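Local coordinates for protein lysine/ornithine decarboxylase (Vibrio vulnificus, PDB 2PLJ) that catalyses the pyridoxal phosphate-dependent decarboxylation of the basic amino acids lysine and ornithine, the latter yielding putrescine, at residues A55-R66 / K400-V411. Numbering follows the deposited sequence.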
loop_
_atom_site.group_PDB
_atom_site.type_symbol
_atom_site.label_atom_id
_atom_site.label_comp_id
_atom_site.label_asym_id
_atom_site.label_seq_id
_atom_site.Cartn_x
_atom_site.Cartn_y
_atom_site.Cartn_z
ATOM N N ALA A 55 16.567 -4.931 -11.883
ATOM C CA ALA A 55 15.382 -4.080 -11.749
ATOM C C ALA A 55 14.287 -4.773 -10.933
ATOM O O ALA A 55 14.268 -5.997 -10.847
ATOM C CB ALA A 55 14.867 -3.707 -13.151
ATOM N N PRO A 56 13.354 -4.008 -10.354
ATOM C CA PRO A 56 13.289 -2.539 -10.390
ATOM C C PRO A 56 14.172 -1.866 -9.328
ATOM O O PRO A 56 14.526 -2.489 -8.317
ATOM C CB PRO A 56 11.804 -2.244 -10.107
ATOM C CG PRO A 56 11.357 -3.381 -9.233
ATOM C CD PRO A 56 12.241 -4.592 -9.580
ATOM N N LEU A 57 14.494 -0.596 -9.568
ATOM C CA LEU A 57 15.413 0.179 -8.704
ATOM C C LEU A 57 14.834 1.544 -8.443
ATOM O O LEU A 57 14.042 2.054 -9.257
ATOM C CB LEU A 57 16.758 0.388 -9.421
ATOM C CG LEU A 57 17.592 -0.823 -9.786
ATOM C CD1 LEU A 57 18.831 -0.410 -10.570
ATOM C CD2 LEU A 57 17.945 -1.656 -8.540
ATOM N N LEU A 58 15.275 2.156 -7.345
ATOM C CA LEU A 58 15.053 3.572 -7.082
ATOM C C LEU A 58 16.449 4.205 -6.900
ATOM O O LEU A 58 17.193 3.810 -5.997
ATOM C CB LEU A 58 14.214 3.739 -5.822
ATOM C CG LEU A 58 12.773 3.246 -5.956
ATOM C CD1 LEU A 58 12.151 3.150 -4.591
ATOM C CD2 LEU A 58 11.942 4.218 -6.794
ATOM N N LEU A 59 16.802 5.150 -7.768
ATOM C CA LEU A 59 18.111 5.794 -7.703
ATOM C C LEU A 59 17.992 7.082 -6.885
ATOM O O LEU A 59 17.325 8.027 -7.302
ATOM C CB LEU A 59 18.682 6.071 -9.103
ATOM C CG LEU A 59 18.709 4.863 -10.055
ATOM C CD1 LEU A 59 19.316 5.287 -11.395
ATOM C CD2 LEU A 59 19.490 3.691 -9.413
ATOM N N LEU A 60 18.638 7.093 -5.735
ATOM C CA LEU A 60 18.595 8.234 -4.821
ATOM C C LEU A 60 19.870 9.067 -4.959
ATOM O O LEU A 60 20.990 8.585 -4.742
ATOM C CB LEU A 60 18.466 7.719 -3.384
ATOM C CG LEU A 60 18.777 8.739 -2.273
ATOM C CD1 LEU A 60 17.709 9.871 -2.344
ATOM C CD2 LEU A 60 18.757 8.020 -0.903
ATOM N N ASP A 61 19.685 10.326 -5.335
ATOM C CA ASP A 61 20.837 11.205 -5.561
ATOM C C ASP A 61 20.936 12.197 -4.394
ATOM O O ASP A 61 20.131 13.159 -4.295
ATOM C CB ASP A 61 20.698 11.942 -6.901
ATOM C CG ASP A 61 21.912 12.837 -7.215
ATOM O OD1 ASP A 61 22.824 12.938 -6.356
ATOM O OD2 ASP A 61 21.928 13.451 -8.319
ATOM N N CYS A 62 21.910 11.974 -3.487
ATOM C CA CYS A 62 22.078 12.865 -2.311
ATOM C C CYS A 62 22.396 14.327 -2.660
ATOM O O CYS A 62 22.175 15.217 -1.850
ATOM C CB CYS A 62 23.149 12.328 -1.364
ATOM S SG CYS A 62 22.608 10.735 -0.665
ATOM N N ASP A 63 22.946 14.561 -3.846
ATOM C CA ASP A 63 23.197 15.948 -4.296
ATOM C C ASP A 63 21.870 16.698 -4.390
ATOM O O ASP A 63 21.776 17.898 -4.075
ATOM C CB ASP A 63 23.883 15.939 -5.671
ATOM C CG ASP A 63 25.349 15.550 -5.599
ATOM O OD1 ASP A 63 26.017 15.779 -4.553
ATOM O OD2 ASP A 63 25.848 15.064 -6.637
ATOM N N VAL A 64 20.828 15.995 -4.814
ATOM C CA VAL A 64 19.516 16.640 -4.997
ATOM C C VAL A 64 18.875 16.891 -3.626
ATOM O O VAL A 64 18.277 17.931 -3.404
ATOM C CB VAL A 64 18.595 15.823 -5.942
ATOM C CG1 VAL A 64 17.184 16.451 -6.005
ATOM C CG2 VAL A 64 19.207 15.767 -7.361
ATOM N N ILE A 65 19.063 15.951 -2.694
ATOM C CA ILE A 65 18.644 16.168 -1.287
ATOM C C ILE A 65 19.253 17.506 -0.779
ATOM O O ILE A 65 18.539 18.376 -0.255
ATOM C CB ILE A 65 19.091 14.978 -0.371
ATOM C CG1 ILE A 65 18.373 13.646 -0.770
ATOM C CG2 ILE A 65 18.851 15.341 1.127
ATOM C CD1 ILE A 65 16.817 13.678 -0.690
ATOM N N ARG A 66 20.555 17.651 -0.941
ATOM C CA ARG A 66 21.219 18.901 -0.516
ATOM C C ARG A 66 20.706 20.129 -1.294
ATOM O O ARG A 66 20.444 21.176 -0.685
ATOM C CB ARG A 66 22.728 18.754 -0.633
ATOM C CG ARG A 66 23.333 17.834 0.419
ATOM C CD ARG A 66 24.865 17.835 0.296
ATOM N NE ARG A 66 25.286 17.067 -0.878
ATOM C CZ ARG A 66 25.624 15.783 -0.844
ATOM N NH1 ARG A 66 25.628 15.107 0.317
ATOM N NH2 ARG A 66 25.989 15.192 -1.971
ATOM N N LYS A 400 9.049 -8.706 -5.221
ATOM C CA LYS A 400 10.171 -7.999 -4.563
ATOM C C LYS A 400 10.000 -6.488 -4.732
ATOM O O LYS A 400 9.558 -6.016 -5.798
ATOM C CB LYS A 400 11.508 -8.512 -5.138
ATOM C CG LYS A 400 12.761 -7.671 -4.857
ATOM C CD LYS A 400 13.118 -6.768 -6.086
ATOM C CE LYS A 400 14.499 -6.110 -5.984
ATOM N NZ LYS A 400 14.608 -4.952 -6.946
ATOM N N ARG A 401 10.271 -5.736 -3.664
ATOM C CA ARG A 401 10.192 -4.290 -3.725
ATOM C C ARG A 401 11.403 -3.798 -4.526
ATOM O O ARG A 401 12.473 -4.395 -4.489
ATOM C CB ARG A 401 10.233 -3.677 -2.316
ATOM C CG ARG A 401 9.001 -4.005 -1.458
ATOM C CD ARG A 401 9.003 -3.190 -0.223
ATOM N NE ARG A 401 8.073 -3.688 0.786
ATOM C CZ ARG A 401 7.690 -2.970 1.840
ATOM N NH1 ARG A 401 8.149 -1.740 1.980
ATOM N NH2 ARG A 401 6.829 -3.455 2.733
ATOM N N ALA A 402 11.239 -2.677 -5.217
ATOM C CA ALA A 402 12.389 -1.994 -5.802
ATOM C C ALA A 402 13.476 -1.759 -4.752
ATOM O O ALA A 402 13.176 -1.396 -3.604
ATOM C CB ALA A 402 11.954 -0.671 -6.394
ATOM N N GLN A 403 14.720 -1.982 -5.152
ATOM C CA GLN A 403 15.873 -1.703 -4.300
ATOM C C GLN A 403 16.289 -0.250 -4.500
ATOM O O GLN A 403 16.443 0.219 -5.635
ATOM C CB GLN A 403 17.033 -2.634 -4.675
ATOM C CG GLN A 403 18.199 -2.486 -3.699
ATOM C CD GLN A 403 19.360 -3.429 -3.937
ATOM O OE1 GLN A 403 20.266 -3.494 -3.111
ATOM N NE2 GLN A 403 19.339 -4.175 -5.059
ATOM N N THR A 404 16.498 0.459 -3.399
ATOM C CA THR A 404 17.014 1.821 -3.483
ATOM C C THR A 404 18.549 1.820 -3.539
ATOM O O THR A 404 19.211 1.163 -2.733
ATOM C CB THR A 404 16.485 2.681 -2.304
ATOM O OG1 THR A 404 15.058 2.861 -2.433
ATOM C CG2 THR A 404 17.114 4.071 -2.296
ATOM N N ILE A 405 19.103 2.556 -4.491
ATOM C CA ILE A 405 20.558 2.682 -4.613
ATOM C C ILE A 405 20.924 4.131 -4.263
ATOM O O ILE A 405 20.495 5.056 -4.954
ATOM C CB ILE A 405 21.068 2.362 -6.038
ATOM C CG1 ILE A 405 20.534 0.999 -6.539
ATOM C CG2 ILE A 405 22.600 2.399 -6.029
ATOM C CD1 ILE A 405 20.898 -0.166 -5.634
ATOM N N ALA A 406 21.696 4.319 -3.186
ATOM C CA ALA A 406 22.008 5.678 -2.699
ATOM C C ALA A 406 23.333 6.112 -3.304
ATOM O O ALA A 406 24.374 5.417 -3.142
ATOM C CB ALA A 406 22.082 5.711 -1.165
ATOM N N LEU A 407 23.296 7.273 -3.949
ATOM C CA LEU A 407 24.446 7.858 -4.640
ATOM C C LEU A 407 24.867 9.213 -4.072
ATOM O O LEU A 407 24.024 10.001 -3.586
ATOM C CB LEU A 407 24.107 8.059 -6.137
ATOM C CG LEU A 407 23.406 6.906 -6.881
ATOM C CD1 LEU A 407 22.844 7.375 -8.223
ATOM C CD2 LEU A 407 24.392 5.804 -7.069
ATOM N N ASN A 408 26.177 9.482 -4.124
ATOM C CA ASN A 408 26.689 10.838 -3.856
ATOM C C ASN A 408 26.503 11.317 -2.425
ATOM O O ASN A 408 26.502 12.537 -2.180
ATOM C CB ASN A 408 26.114 11.877 -4.841
ATOM C CG ASN A 408 26.354 11.508 -6.291
ATOM O OD1 ASN A 408 27.424 10.977 -6.652
ATOM N ND2 ASN A 408 25.352 11.753 -7.140
ATOM N N GLU A 409 26.392 10.387 -1.468
ATOM C CA GLU A 409 26.294 10.807 -0.061
ATOM C C GLU A 409 27.459 11.701 0.344
ATOM O O GLU A 409 27.258 12.778 0.934
ATOM C CB GLU A 409 26.190 9.637 0.925
ATOM C CG GLU A 409 25.978 10.144 2.377
ATOM C CD GLU A 409 25.847 9.039 3.400
ATOM O OE1 GLU A 409 25.794 7.854 3.025
ATOM O OE2 GLU A 409 25.761 9.360 4.601
ATOM N N PHE A 410 28.669 11.257 0.013
ATOM C CA PHE A 410 29.851 12.026 0.383
ATOM C C PHE A 410 30.433 12.762 -0.812
ATOM O O PHE A 410 30.660 12.165 -1.866
ATOM C CB PHE A 410 30.856 11.130 1.110
ATOM C CG PHE A 410 30.296 10.550 2.373
ATOM C CD1 PHE A 410 29.941 11.391 3.437
ATOM C CD2 PHE A 410 30.077 9.181 2.491
ATOM C CE1 PHE A 410 29.371 10.853 4.605
ATOM C CE2 PHE A 410 29.532 8.647 3.650
ATOM C CZ PHE A 410 29.161 9.496 4.703
ATOM N N VAL A 411 30.662 14.060 -0.582
ATOM C CA VAL A 411 31.063 15.124 -1.537
ATOM C C VAL A 411 29.892 15.757 -2.279
ATOM O O VAL A 411 29.230 16.655 -1.727
ATOM C CB VAL A 411 32.331 14.837 -2.448
ATOM C CG1 VAL A 411 33.573 14.640 -1.598
ATOM C CG2 VAL A 411 32.127 13.693 -3.439
#
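R66, near the start of helix 62-75, reaches to the end of strand 403-407 and grips the backbone just beyond it. Its NH2 donates to N408 O (2.7 Å) and its NH1 to E409 O (2.9 Å), while D63 OD1 forms a salt bridge with NH2. Arginine suits this place because its N-H groups fan out in one plane to these three oxygens. A bend at chi3 (-74°) turns the group to put C62 O over the centre of one face and V411 O toward the rim of the other. D61, the helix N-cap, uses OD1 twice: D63 N and N408 ND2 approach from opposite faces of the carboxylate, the amide at 2.9 Å and almost straight (174°). N408 suits the turn because asparagine readily takes the left-handed backbone conformation found here.

Between these polar ends, 57-61 and 403-407 run parallel, inclined by 22°, as neighbours in the mixed sheet of the β-barrel domain that accompanies the β/α barrel in this decarboxylase fold. Strand 300-312 pairs with the other edge of 57-61. Backbone bonds run from Q403 N-P56 O through I405 N-L58 O (2.7 Å) to C62 N-L407 O.

Mostly apolar residues line the two faces. L59 CD2 lies alongside I405 CB (4.0 Å), on the side where helix 40-53 packs. On the other face the small A406 meets L60 CD2 with its CB (4.1 Å), and T404 OG1 lies beside L58 CB. Just before the strand, L58 CG rests on A402 CB, and P56, after a cis peptide bond, sets its ring CG against the same methyl (4.0 Å).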